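Fibronectin type III domain-containing protein (Simiduia agarivorans, PDB 6P2K) probably cleaves the glucan backbone of xyloglucan with this family 74 glycoside hydrolase part, a pair of seven-bladed beta-propellers that also binds zinc ions. Local coordinates at residues W121-D126 and R264-E269; V222-Y227 and N277-L282; G258-R263 and G291-T296; G348-T353 and M357-H362. All blocks are in the same frame, centred on the assembly; numbering follows the deposited sequence.

Interaction 1: W121-D126 and R264-E269; sequences WRDDDD and RYWYPE. With ZN (zinc ion), chain Q.
A type II' turn, closed by Asp124 N to Trp121 O at 3.0 Å, carries Arg122 and Asp123 to the aromatic pair Trp266 and Tyr267. The backbones stay well apart, with 10.0 Å between the CA atoms of Arg122 and Tyr267. In this beta-propeller the turn lies in a loop of one blade, while strand 265-270 opens another blade further along the chain. Arg122 has CG anti to its carbonyl carbon (chi1 -61°) and runs extended to NE, which brings the guanidinium almost parallel to the Tyr267 ring, the planes 10° apart. NH1 lies 3.7 Å from Tyr267 CE2, and the phenol OH sits over a guanidinium face. NE is bonded to Phe61 O. A leucine here would probably cost Phe61 O that donor and leave the Tyr267 hydroxyl without its flat neighbour. Asp123, salt-bridged to Arg334, brings OD1 to the edge of the Trp266 indole, its carboxylate 82° from the ring plane. Next along, Asp124 OD1 binds the zinc ion at 2.0 Å, alongside Gln16 OE1 and three waters.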
loop_
_atom_site.group_PDB
_atom_site.type_symbol
_atom_site.label_atom_id
_atom_site.label_comp_id
_atom_site.label_asym_id
_atom_site.label_seq_id
_atom_site.Cartn_x
_atom_site.Cartn_y
_atom_site.Cartn_z
ATOM N N TRP B 121 18.721 -16.962 54.277
ATOM C CA TRP B 121 17.614 -16.806 53.328
ATOM C C TRP B 121 17.951 -15.855 52.186
ATOM O O TRP B 121 17.023 -15.278 51.611
ATOM C CB TRP B 121 16.364 -16.319 54.061
ATOM C CG TRP B 121 16.594 -15.048 54.819
ATOM C CD1 TRP B 121 16.402 -13.780 54.363
ATOM C CD2 TRP B 121 17.074 -14.923 56.164
ATOM N NE1 TRP B 121 16.723 -12.870 55.342
ATOM C CE2 TRP B 121 17.141 -13.547 56.457
ATOM C CE3 TRP B 121 17.450 -15.841 57.150
ATOM C CZ2 TRP B 121 17.568 -13.067 57.694
ATOM C CZ3 TRP B 121 17.873 -15.363 58.375
ATOM C CH2 TRP B 121 17.928 -13.989 58.636
ATOM N N ARG B 122 19.225 -15.657 51.850
ATOM C CA ARG B 122 19.660 -14.831 50.711
ATOM C C ARG B 122 19.101 -13.422 50.897
ATOM O O ARG B 122 19.226 -12.861 51.997
ATOM C CB ARG B 122 19.260 -15.530 49.419
ATOM C CG ARG B 122 19.893 -16.889 49.245
ATOM C CD ARG B 122 19.799 -17.374 47.808
ATOM N NE ARG B 122 20.607 -18.571 47.612
ATOM C CZ ARG B 122 21.796 -18.584 47.020
ATOM N NH1 ARG B 122 22.319 -17.460 46.546
ATOM N NH2 ARG B 122 22.463 -19.725 46.897
ATOM N N ASP B 123 18.494 -12.821 49.875
ATOM C CA ASP B 123 17.918 -11.486 49.954
ATOM C C ASP B 123 16.418 -11.509 50.220
ATOM O O ASP B 123 15.767 -10.465 50.125
ATOM C CB ASP B 123 18.202 -10.722 48.660
ATOM C CG ASP B 123 17.787 -11.502 47.420
ATOM O OD1 ASP B 123 17.904 -12.748 47.431
ATOM O OD2 ASP B 123 17.340 -10.873 46.438
ATOM N N ASP B 124 15.855 -12.671 50.549
ATOM C CA ASP B 124 14.418 -12.789 50.762
ATOM C C ASP B 124 14.029 -12.320 52.158
ATOM O O ASP B 124 13.368 -13.053 52.901
ATOM C CB ASP B 124 13.963 -14.235 50.549
ATOM C CG ASP B 124 13.342 -14.460 49.184
ATOM O OD1 ASP B 124 13.407 -13.552 48.325
ATOM O OD2 ASP B 124 12.781 -15.555 48.969
ATOM N N ASP B 125 14.425 -11.098 52.523
ATOM C CA ASP B 125 14.135 -10.601 53.863
ATOM C C ASP B 125 12.638 -10.434 54.089
ATOM O O ASP B 125 12.171 -10.519 55.232
ATOM C CB ASP B 125 14.864 -9.279 54.105
ATOM C CG ASP B 125 16.341 -9.474 54.405
ATOM O OD1 ASP B 125 16.674 -9.846 55.552
ATOM O OD2 ASP B 125 17.170 -9.263 53.492
ATOM N N ASP B 126 11.869 -10.206 53.027
ATOM C CA ASP B 126 10.426 -10.056 53.161
ATOM C C ASP B 126 9.701 -11.387 53.315
ATOM O O ASP B 126 8.475 -11.392 53.460
ATOM C CB ASP B 126 9.862 -9.286 51.961
ATOM C CG ASP B 126 10.277 -9.884 50.627
ATOM O OD1 ASP B 126 11.302 -10.602 50.580
ATOM O OD2 ASP B 126 9.577 -9.633 49.623
ATOM N N ARG B 264 25.767 -3.467 44.685
ATOM C CA ARG B 264 25.539 -4.400 45.789
ATOM C C ARG B 264 26.284 -5.717 45.555
ATOM O O ARG B 264 25.696 -6.796 45.492
ATOM C CB ARG B 264 24.045 -4.644 45.967
ATOM C CG ARG B 264 23.217 -3.397 46.210
ATOM C CD ARG B 264 21.788 -3.636 45.765
ATOM N NE ARG B 264 20.830 -2.741 46.404
ATOM C CZ ARG B 264 20.108 -1.839 45.748
ATOM N NH1 ARG B 264 20.247 -1.708 44.436
ATOM N NH2 ARG B 264 19.252 -1.065 46.399
ATOM N N TYR B 265 27.606 -5.607 45.430
ATOM C CA TYR B 265 28.436 -6.777 45.175
ATOM C C TYR B 265 28.313 -7.780 46.315
ATOM O O TYR B 265 28.333 -7.409 47.491
ATOM C CB TYR B 265 29.896 -6.361 45.000
ATOM C CG TYR B 265 30.139 -5.454 43.817
ATOM C CD1 TYR B 265 29.950 -5.909 42.518
ATOM C CD2 TYR B 265 30.565 -4.143 43.998
ATOM C CE1 TYR B 265 30.174 -5.086 41.431
ATOM C CE2 TYR B 265 30.794 -3.310 42.912
ATOM C CZ TYR B 265 30.596 -3.789 41.633
ATOM O OH TYR B 265 30.815 -2.972 40.546
ATOM N N TRP B 266 28.185 -9.057 45.964
ATOM C CA TRP B 266 27.998 -10.084 46.979
ATOM C C TRP B 266 28.432 -11.435 46.427
ATOM O O TRP B 266 28.655 -11.600 45.224
ATOM C CB TRP B 266 26.544 -10.104 47.476
ATOM C CG TRP B 266 25.521 -10.774 46.579
ATOM C CD1 TRP B 266 25.659 -11.123 45.262
ATOM C CD2 TRP B 266 24.191 -11.155 46.952
ATOM N NE1 TRP B 266 24.504 -11.710 44.803
ATOM C CE2 TRP B 266 23.588 -11.741 45.822
ATOM C CE3 TRP B 266 23.455 -11.066 48.139
ATOM C CZ2 TRP B 266 22.284 -12.231 45.842
ATOM C CZ3 TRP B 266 22.163 -11.555 48.157
ATOM C CH2 TRP B 266 21.590 -12.128 47.015
ATOM N N TYR B 267 28.543 -12.404 47.333
ATOM C CA TYR B 267 28.871 -13.785 46.999
ATOM C C TYR B 267 30.116 -13.931 46.117
ATOM O O TYR B 267 30.052 -14.540 45.047
ATOM C CB TYR B 267 27.682 -14.459 46.327
ATOM C CG TYR B 267 26.562 -14.862 47.256
ATOM C CD1 TYR B 267 25.678 -13.918 47.755
ATOM C CD2 TYR B 267 26.373 -16.190 47.612
ATOM C CE1 TYR B 267 24.642 -14.280 48.595
ATOM C CE2 TYR B 267 25.338 -16.563 48.452
ATOM C CZ TYR B 267 24.476 -15.603 48.941
ATOM O OH TYR B 267 23.444 -15.968 49.774
ATOM N N PRO B 268 31.266 -13.400 46.541
ATOM C CA PRO B 268 32.488 -13.633 45.766
ATOM C C PRO B 268 32.846 -15.111 45.785
ATOM O O PRO B 268 32.484 -15.848 46.704
ATOM C CB PRO B 268 33.540 -12.787 46.490
ATOM C CG PRO B 268 33.041 -12.698 47.887
ATOM C CD PRO B 268 31.545 -12.633 47.771
ATOM N N GLU B 269 33.557 -15.548 44.749
ATOM C CA GLU B 269 33.913 -16.955 44.627
ATOM C C GLU B 269 35.244 -17.079 43.902
ATOM O O GLU B 269 35.447 -16.447 42.860
ATOM C CB GLU B 269 32.823 -17.731 43.880
ATOM C CG GLU B 269 33.156 -19.192 43.635
ATOM C CD GLU B 269 31.984 -19.968 43.064
ATOM O OE1 GLU B 269 30.874 -19.868 43.627
ATOM O OE2 GLU B 269 32.175 -20.675 42.052
HETATM ZN ZN ZN Q . 13.791 -13.279 46.347
HETATM O O HOH W 1 11.916 -13.687 45.487
HETATM O O HOH W 2 13.712 -11.180 46.411
HETATM O O HOH W 3 15.375 -14.361 47.219
#

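Interaction 2: V222-Y227 and N277-L282; sequences VLYATY and NSHKVL
Tyr224 and His279 meet through a short hydrogen bond, 2.6 Å from Tyr224 OH to His279 ND1, in which either could be the donor. The two rings meet rim to rim with their planes at 89°: ND1 lies close to the phenol plane, and the hydroxyl in turn arrives at the imidazole edge. Val222 comes to another point on that edge, its CG2 3.3 Å from His279 CE1. Over the Tyr224 ring lies Val281, whose CG2 makes a CH-pi contact 4.0 Å from the centroid. That methyl is anti to the valine carbonyl carbon (chi1 of CG1 -173°), which lets it reach the middle of the face. These side chains fill the space between two successive propeller blades: strands 222-228 and 278-285 are each the second strand of their sheet, and their short segments run 9.9 Å apart at 23°. Further out, Trp299 of the next strand bonds through NE1 to the same phenol oxygen, so Tyr224 OH is gripped by an indole as well as the imidazole. The Trp299 ring also packs against His279, and Phe297 meets the Tyr224 ring obliquely. His279 NE2 makes a weak hydrogen bond to Gly276 O.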
loop_
_atom_site.group_PDB
_atom_site.type_symbol
_atom_site.label_atom_id
_atom_site.label_comp_id
_atom_site.label_asym_id
_atom_site.label_seq_id
_atom_site.Cartn_x
_atom_site.Cartn_y
_atom_site.Cartn_z
ATOM N N VAL B 222 44.382 -16.661 51.056
ATOM C CA VAL B 222 43.790 -15.346 50.814
ATOM C C VAL B 222 42.276 -15.439 50.941
ATOM O O VAL B 222 41.663 -16.412 50.488
ATOM C CB VAL B 222 44.184 -14.774 49.436
ATOM C CG1 VAL B 222 43.743 -13.330 49.341
ATOM C CG2 VAL B 222 45.692 -14.862 49.232
ATOM N N LEU B 223 41.679 -14.415 51.551
ATOM C CA LEU B 223 40.241 -14.325 51.768
ATOM C C LEU B 223 39.708 -13.058 51.111
ATOM O O LEU B 223 40.278 -11.976 51.287
ATOM C CB LEU B 223 39.921 -14.324 53.267
ATOM C CG LEU B 223 38.462 -14.225 53.720
ATOM C CD1 LEU B 223 37.745 -15.552 53.538
ATOM C CD2 LEU B 223 38.378 -13.764 55.175
ATOM N N TYR B 224 38.615 -13.195 50.360
ATOM C CA TYR B 224 37.943 -12.075 49.716
ATOM C C TYR B 224 36.540 -11.921 50.286
ATOM O O TYR B 224 35.883 -12.908 50.635
ATOM C CB TYR B 224 37.861 -12.264 48.195
ATOM C CG TYR B 224 39.197 -12.504 47.530
ATOM C CD1 TYR B 224 39.964 -11.444 47.066
ATOM C CD2 TYR B 224 39.689 -13.791 47.362
ATOM C CE1 TYR B 224 41.185 -11.659 46.455
ATOM C CE2 TYR B 224 40.908 -14.016 46.752
ATOM C CZ TYR B 224 41.651 -12.947 46.301
ATOM O OH TYR B 224 42.866 -13.167 45.695
ATOM N N ALA B 225 36.075 -10.678 50.369
ATOM C CA ALA B 225 34.788 -10.422 50.998
ATOM C C ALA B 225 34.215 -9.104 50.495
ATOM O O ALA B 225 34.940 -8.228 50.017
ATOM C CB ALA B 225 34.915 -10.398 52.525
ATOM N N THR B 226 32.894 -8.989 50.605
ATOM C CA THR B 226 32.186 -7.731 50.419
ATOM C C THR B 226 31.511 -7.355 51.728
ATOM O O THR B 226 30.968 -8.217 52.428
ATOM C CB THR B 226 31.139 -7.812 49.300
ATOM O OG1 THR B 226 29.945 -8.419 49.804
ATOM C CG2 THR B 226 31.664 -8.626 48.127
ATOM N N TYR B 227 31.556 -6.069 52.063
ATOM C CA TYR B 227 31.020 -5.571 53.320
ATOM C C TYR B 227 30.028 -4.453 53.044
ATOM O O TYR B 227 30.241 -3.628 52.150
ATOM C CB TYR B 227 32.136 -5.072 54.240
ATOM C CG TYR B 227 32.788 -6.161 55.059
ATOM C CD1 TYR B 227 33.850 -6.898 54.549
ATOM C CD2 TYR B 227 32.349 -6.445 56.348
ATOM C CE1 TYR B 227 34.454 -7.893 55.299
ATOM C CE2 TYR B 227 32.947 -7.436 57.105
ATOM C CZ TYR B 227 33.998 -8.155 56.577
ATOM O OH TYR B 227 34.596 -9.138 57.330
ATOM N N ASN B 277 49.272 -18.769 43.411
ATOM C CA ASN B 277 49.202 -17.425 43.970
ATOM C C ASN B 277 48.439 -16.441 43.089
ATOM O O ASN B 277 48.265 -15.283 43.484
ATOM C CB ASN B 277 50.613 -16.888 44.241
ATOM C CG ASN B 277 51.467 -17.869 45.024
ATOM O OD1 ASN B 277 50.951 -18.770 45.688
ATOM N ND2 ASN B 277 52.780 -17.695 44.956
ATOM N N SER B 278 47.970 -16.865 41.918
ATOM C CA SER B 278 47.131 -16.039 41.058
ATOM C C SER B 278 45.701 -16.552 41.143
ATOM O O SER B 278 45.437 -17.717 40.823
ATOM C CB SER B 278 47.628 -16.057 39.613
ATOM O OG SER B 278 46.877 -15.159 38.813
ATOM N N HIS B 279 44.785 -15.689 41.573
ATOM C CA HIS B 279 43.404 -16.071 41.837
ATOM C C HIS B 279 42.468 -15.405 40.841
ATOM O O HIS B 279 42.584 -14.203 40.575
ATOM C CB HIS B 279 42.993 -15.691 43.261
ATOM C CG HIS B 279 43.985 -16.094 44.303
ATOM N ND1 HIS B 279 44.050 -15.490 45.539
ATOM C CD2 HIS B 279 44.949 -17.045 44.297
ATOM C CE1 HIS B 279 45.015 -16.048 46.248
ATOM N NE2 HIS B 279 45.575 -16.994 45.519
ATOM N N LYS B 280 41.542 -16.186 40.300
ATOM C CA LYS B 280 40.407 -15.660 39.559
ATOM C C LYS B 280 39.213 -15.607 40.502
ATOM O O LYS B 280 38.875 -16.612 41.137
ATOM C CB LYS B 280 40.094 -16.529 38.339
ATOM C CG LYS B 280 41.238 -16.644 37.342
ATOM C CD LYS B 280 41.282 -15.453 36.398
ATOM C CE LYS B 280 42.491 -15.530 35.475
ATOM N NZ LYS B 280 42.478 -14.454 34.443
ATOM N N VAL B 281 38.593 -14.434 40.609
ATOM C CA VAL B 281 37.481 -14.208 41.525
ATOM C C VAL B 281 36.257 -13.798 40.717
ATOM O O VAL B 281 36.338 -12.900 39.872
ATOM C CB VAL B 281 37.819 -13.142 42.582
ATOM C CG1 VAL B 281 36.707 -13.053 43.614
ATOM C CG2 VAL B 281 39.150 -13.460 43.247
ATOM N N LEU B 282 35.131 -14.451 40.986
ATOM C CA LEU B 282 33.874 -14.212 40.291
ATOM C C LEU B 282 32.968 -13.357 41.168
ATOM O O LEU B 282 32.810 -13.643 42.359
ATOM C CB LEU B 282 33.198 -15.542 39.959
ATOM C CG LEU B 282 32.061 -15.581 38.945
ATOM C CD1 LEU B 282 32.531 -15.036 37.610
ATOM C CD2 LEU B 282 31.579 -17.015 38.802
#

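Interaction 3: G258-R263 and G291-T296; sequences GLEGNR and GLYEGT
Leu259 sets one methyl squarely over the Tyr293 ring: CD2 is 3.5 Å from the centroid and 8° off the normal, a CH-pi contact at nearly equal distance from all six carbons. With CD1 carrying the leucine chain on in an extended line (chi2 167°), CD2 is the branch turned onto the face. At the far end of the ring the phenol oxygen is held by the loop backbone, since Glu260 N donates to Tyr293 OH over 3.2 Å with an angle of 154° at the hydrogen. A water close to the ring plane adds a second grip, lying 2.6 Å from Tyr293 OH and donating a hydrogen bond to Gly258 O at 2.9 Å. The Glu260 side chain crosses the tyrosine at about a right angle, its CG 3.6 Å from the hydroxyl and its carboxylate nearly perpendicular to the ring. That carboxylate is fixed side-on by Arg263, whose NE and NH2 both donate to OE2, while OE1 pairs with Lys312. Putting a leucine in place of Tyr293 would probably leave Glu260 N and the bridging water without their phenol partner and deprive Leu259 CD2 of the flat ring face it rests on. The loop 258-263 links two propeller blades, running from strand 253-254 to strand 265-270, and folds against strand 292-300, where Leu259 also touches Leu283 of strand 278-285 and Trp310 of strand 304-314.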
loop_
_atom_site.group_PDB
_atom_site.type_symbol
_atom_site.label_atom_id
_atom_site.label_comp_id
_atom_site.label_asym_id
_atom_site.label_seq_id
_atom_site.Cartn_x
_atom_site.Cartn_y
_atom_site.Cartn_z
ATOM N N GLY B 258 38.404 -0.354 39.397
ATOM C CA GLY B 258 37.984 -1.003 38.175
ATOM C C GLY B 258 36.567 -1.530 38.203
ATOM O O GLY B 258 36.046 -1.917 37.148
ATOM N N LEU B 259 35.934 -1.563 39.370
ATOM C CA LEU B 259 34.535 -1.942 39.480
ATOM C C LEU B 259 33.651 -0.705 39.398
ATOM O O LEU B 259 34.039 0.390 39.820
ATOM C CB LEU B 259 34.271 -2.673 40.797
ATOM C CG LEU B 259 34.982 -4.006 41.026
ATOM C CD1 LEU B 259 34.869 -4.420 42.487
ATOM C CD2 LEU B 259 34.405 -5.081 40.119
ATOM N N GLU B 260 32.456 -0.887 38.844
ATOM C CA GLU B 260 31.456 0.171 38.877
ATOM C C GLU B 260 31.173 0.571 40.319
ATOM O O GLU B 260 31.084 -0.277 41.210
ATOM C CB GLU B 260 30.165 -0.290 38.205
ATOM C CG GLU B 260 30.113 -0.075 36.704
ATOM C CD GLU B 260 28.804 -0.553 36.111
ATOM O OE1 GLU B 260 28.767 -0.867 34.903
ATOM O OE2 GLU B 260 27.809 -0.621 36.860
ATOM N N GLY B 261 31.044 1.875 40.548
ATOM C CA GLY B 261 30.744 2.354 41.878
ATOM C C GLY B 261 29.305 2.089 42.274
ATOM O O GLY B 261 28.415 1.928 41.436
ATOM N N ASN B 262 29.089 2.018 43.588
ATOM C CA ASN B 262 27.749 1.986 44.178
ATOM C C ASN B 262 26.937 0.787 43.678
ATOM O O ASN B 262 25.849 0.930 43.119
ATOM C CB ASN B 262 27.018 3.306 43.899
ATOM C CG ASN B 262 25.790 3.491 44.767
ATOM O OD1 ASN B 262 25.785 3.132 45.946
ATOM N ND2 ASN B 262 24.738 4.060 44.186
ATOM N N ARG B 263 27.484 -0.409 43.895
ATOM C CA ARG B 263 26.825 -1.645 43.500
ATOM C C ARG B 263 26.797 -2.620 44.668
ATOM O O ARG B 263 27.686 -2.618 45.525
ATOM C CB ARG B 263 27.518 -2.296 42.295
ATOM C CG ARG B 263 27.648 -1.387 41.086
ATOM C CD ARG B 263 26.287 -0.924 40.592
ATOM N NE ARG B 263 26.289 -0.662 39.155
ATOM C CZ ARG B 263 25.190 -0.515 38.420
ATOM N NH1 ARG B 263 23.992 -0.597 38.986
ATOM N NH2 ARG B 263 25.290 -0.283 37.117
ATOM N N GLY B 291 26.011 -7.040 34.359
ATOM C CA GLY B 291 26.708 -8.217 33.883
ATOM C C GLY B 291 27.425 -8.947 35.004
ATOM O O GLY B 291 26.889 -9.071 36.108
ATOM N N LEU B 292 28.644 -9.411 34.743
ATOM C CA LEU B 292 29.365 -10.238 35.701
ATOM C C LEU B 292 30.860 -9.971 35.581
ATOM O O LEU B 292 31.396 -9.885 34.473
ATOM C CB LEU B 292 29.057 -11.722 35.470
ATOM C CG LEU B 292 29.717 -12.778 36.354
ATOM C CD1 LEU B 292 29.374 -12.553 37.819
ATOM C CD2 LEU B 292 29.275 -14.165 35.908
ATOM N N TYR B 293 31.524 -9.841 36.727
ATOM C CA TYR B 293 32.947 -9.535 36.786
ATOM C C TYR B 293 33.764 -10.784 37.092
ATOM O O TYR B 293 33.356 -11.629 37.896
ATOM C CB TYR B 293 33.248 -8.491 37.865
ATOM C CG TYR B 293 32.916 -7.059 37.514
ATOM C CD1 TYR B 293 33.731 -6.320 36.664
ATOM C CD2 TYR B 293 31.810 -6.433 38.072
ATOM C CE1 TYR B 293 33.437 -5.002 36.364
ATOM C CE2 TYR B 293 31.509 -5.122 37.778
ATOM C CZ TYR B 293 32.323 -4.411 36.925
ATOM O OH TYR B 293 32.020 -3.102 36.635
ATOM N N GLU B 294 34.930 -10.884 36.461
ATOM C CA GLU B 294 35.983 -11.791 36.893
ATOM C C GLU B 294 37.228 -10.968 37.195
ATOM O O GLU B 294 37.673 -10.176 36.357
ATOM C CB GLU B 294 36.292 -12.861 35.843
ATOM C CG GLU B 294 37.409 -13.812 36.276
ATOM C CD GLU B 294 37.544 -15.022 35.372
ATOM O OE1 GLU B 294 37.663 -14.843 34.141
ATOM O OE2 GLU B 294 37.529 -16.157 35.896
ATOM N N GLY B 295 37.775 -11.143 38.390
ATOM C CA GLY B 295 38.959 -10.425 38.819
ATOM C C GLY B 295 40.160 -11.346 38.891
ATOM O O GLY B 295 40.036 -12.523 39.236
ATOM N N THR B 296 41.328 -10.804 38.557
ATOM C CA THR B 296 42.585 -11.533 38.619
ATOM C C THR B 296 43.471 -10.886 39.671
ATOM O O THR B 296 43.710 -9.676 39.624
ATOM C CB THR B 296 43.289 -11.544 37.259
ATOM O OG1 THR B 296 42.381 -12.016 36.257
ATOM C CG2 THR B 296 44.511 -12.450 37.294
HETATM O O HOH W 4 33.698 -1.550 35.413
#

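Interaction 4: G348-T353 and M357-H362; sequences GVWSTT and MYYASH
Trp350 and Tyr359 pack side by side, their rings oblique, on one face of an antiparallel beta hairpin, the two middle strands of a four-stranded propeller blade. Four backbone hydrogen bonds join Val349 to Ala360 and Ser351 to Tyr358, the straightest being Ser351 N to Tyr358 O at 171°. The tight part lies on the Trp350 side of the sheet. There Tyr359 CB stands over the six-membered ring of the indole, 3.8 Å from its centroid, and CD1 lies 3.4 Å from Trp350 NE1. With CG anti to the backbone N (chi1 176°), the tyrosine ring reaches along to Gly348, where a CB would collide with its hydroxyl. Met357 CB touches the indole edge at CZ3. Packing is looser on the opposite face near the turn. Thr353 rests its methyl against Tyr358, CG2 to CE1 at 3.8 Å. Their hydroxyls have outside partners, Asp322 O for Tyr358 and Thr356 OG1 for Thr353. Between them a water lies 2.9 Å from Thr353 OG1 and donates to Tyr358 OH at 3.2 Å.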
loop_
_atom_site.group_PDB
_atom_site.type_symbol
_atom_site.label_atom_id
_atom_site.label_comp_id
_atom_site.label_asym_id
_atom_site.label_seq_id
_atom_site.Cartn_x
_atom_site.Cartn_y
_atom_site.Cartn_z
ATOM N N GLY B 348 33.774 -23.581 33.252
ATOM C CA GLY B 348 32.658 -22.760 32.829
ATOM C C GLY B 348 32.085 -21.991 33.999
ATOM O O GLY B 348 32.557 -22.097 35.133
ATOM N N VAL B 349 31.049 -21.207 33.704
ATOM C CA VAL B 349 30.379 -20.375 34.697
ATOM C C VAL B 349 28.874 -20.542 34.537
ATOM O O VAL B 349 28.351 -20.458 33.420
ATOM C CB VAL B 349 30.768 -18.888 34.564
ATOM C CG1 VAL B 349 29.912 -18.028 35.483
ATOM C CG2 VAL B 349 32.249 -18.685 34.868
ATOM N N TRP B 350 28.185 -20.782 35.650
ATOM C CA TRP B 350 26.728 -20.787 35.702
ATOM C C TRP B 350 26.255 -19.489 36.343
ATOM O O TRP B 350 26.734 -19.125 37.422
ATOM C CB TRP B 350 26.217 -21.986 36.503
ATOM C CG TRP B 350 25.957 -23.208 35.681
ATOM C CD1 TRP B 350 26.733 -24.332 35.607
ATOM C CD2 TRP B 350 24.840 -23.435 34.814
ATOM N NE1 TRP B 350 26.167 -25.240 34.748
ATOM C CE2 TRP B 350 25.004 -24.714 34.246
ATOM C CE3 TRP B 350 23.718 -22.677 34.457
ATOM C CZ2 TRP B 350 24.088 -25.253 33.345
ATOM C CZ3 TRP B 350 22.809 -23.215 33.562
ATOM C CH2 TRP B 350 23.000 -24.489 33.016
ATOM N N SER B 351 25.326 -18.796 35.688
ATOM C CA SER B 351 24.827 -17.524 36.214
ATOM C C SER B 351 23.437 -17.258 35.631
ATOM O O SER B 351 22.766 -18.183 35.161
ATOM C CB SER B 351 25.823 -16.393 35.912
ATOM O OG SER B 351 25.395 -15.172 36.494
ATOM N N THR B 352 23.009 -15.994 35.653
ATOM C CA THR B 352 21.637 -15.633 35.305
ATOM C C THR B 352 21.570 -14.157 34.931
ATOM O O THR B 352 22.443 -13.366 35.297
ATOM C CB THR B 352 20.681 -15.912 36.471
ATOM O OG1 THR B 352 19.350 -15.512 36.117
ATOM C CG2 THR B 352 21.121 -15.138 37.705
ATOM N N THR B 353 20.515 -13.792 34.198
ATOM C CA THR B 353 20.191 -12.382 34.009
ATOM C C THR B 353 19.169 -11.879 35.019
ATOM O O THR B 353 18.915 -10.667 35.054
ATOM C CB THR B 353 19.673 -12.101 32.586
ATOM O OG1 THR B 353 18.441 -12.803 32.356
ATOM C CG2 THR B 353 20.712 -12.491 31.539
ATOM N N MET B 357 18.505 -18.880 33.394
ATOM C CA MET B 357 19.674 -19.708 33.655
ATOM C C MET B 357 20.590 -19.635 32.444
ATOM O O MET B 357 20.143 -19.846 31.312
ATOM C CB MET B 357 19.288 -21.165 33.947
ATOM C CG MET B 357 18.339 -21.342 35.125
ATOM S SD MET B 357 16.604 -21.196 34.652
ATOM C CE MET B 357 16.357 -22.751 33.797
ATOM N N TYR B 358 21.864 -19.338 32.684
ATOM C CA TYR B 358 22.833 -19.146 31.616
ATOM C C TYR B 358 24.122 -19.872 31.960
ATOM O O TYR B 358 24.544 -19.884 33.120
ATOM C CB TYR B 358 23.122 -17.657 31.390
ATOM C CG TYR B 358 22.159 -16.988 30.438
ATOM C CD1 TYR B 358 20.944 -16.488 30.886
ATOM C CD2 TYR B 358 22.464 -16.856 29.090
ATOM C CE1 TYR B 358 20.057 -15.875 30.015
ATOM C CE2 TYR B 358 21.588 -16.245 28.215
ATOM C CZ TYR B 358 20.389 -15.758 28.685
ATOM O OH TYR B 358 19.517 -15.155 27.819
ATOM N N TYR B 359 24.746 -20.472 30.948
ATOM C CA TYR B 359 26.025 -21.144 31.112
ATOM C C TYR B 359 27.028 -20.585 30.116
ATOM O O TYR B 359 26.706 -20.376 28.942
ATOM C CB TYR B 359 25.899 -22.661 30.916
ATOM C CG TYR B 359 27.226 -23.381 30.989
ATOM C CD1 TYR B 359 27.794 -23.707 32.213
ATOM C CD2 TYR B 359 27.914 -23.728 29.835
ATOM C CE1 TYR B 359 29.007 -24.363 32.285
ATOM C CE2 TYR B 359 29.128 -24.381 29.897
ATOM C CZ TYR B 359 29.668 -24.696 31.122
ATOM O OH TYR B 359 30.875 -25.349 31.187
ATOM N N ALA B 360 28.247 -20.351 30.589
ATOM C CA ALA B 360 29.331 -19.849 29.761
ATOM C C ALA B 360 30.419 -20.906 29.667
ATOM O O ALA B 360 30.874 -21.423 30.691
ATOM C CB ALA B 360 29.910 -18.554 30.334
ATOM N N SER B 361 30.822 -21.237 28.446
ATOM C CA SER B 361 32.014 -22.045 28.256
ATOM C C SER B 361 33.222 -21.126 28.112
ATOM O O SER B 361 33.101 -19.955 27.747
ATOM C CB SER B 361 31.878 -22.954 27.033
ATOM O OG SER B 361 31.443 -22.226 25.899
ATOM N N HIS B 362 34.395 -21.668 28.417
ATOM C CA HIS B 362 35.616 -20.882 28.487
ATOM C C HIS B 362 36.623 -21.378 27.458
ATOM O O HIS B 362 36.812 -22.587 27.289
ATOM C CB HIS B 362 36.227 -20.944 29.891
ATOM C CG HIS B 362 37.474 -20.128 30.044
ATOM N ND1 HIS B 362 38.685 -20.679 30.407
ATOM C CD2 HIS B 362 37.697 -18.802 29.882
ATOM C CE1 HIS B 362 39.600 -19.728 30.462
ATOM N NE2 HIS B 362 39.027 -18.579 30.147
HETATM O O HOH W 5 17.754 -13.079 29.554
#

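Overall arrangement
Interactions 1, 2 and 3 converge on the blade built from strands 265-270, 278-285 and 292-300, and backbone bonds between those strands join them: Glu269 O to Leu282 N between 1 and 2, Val281 O to Gly295 N between 2 and 3. Tyr265 OH, bonded to Glu260 O, ties interaction 1 to interaction 3. Interaction 4 belongs to the following blade, touched by Leu282 and Leu292 through Val349. Interactions 2 and 4 are buried, one a side-chain interface between sheets, the other strand pairing within a sheet. Interactions 1 and 3 are partly buried loop contacts, richer in charge, and interaction 1 alone among the four includes a zinc ligand.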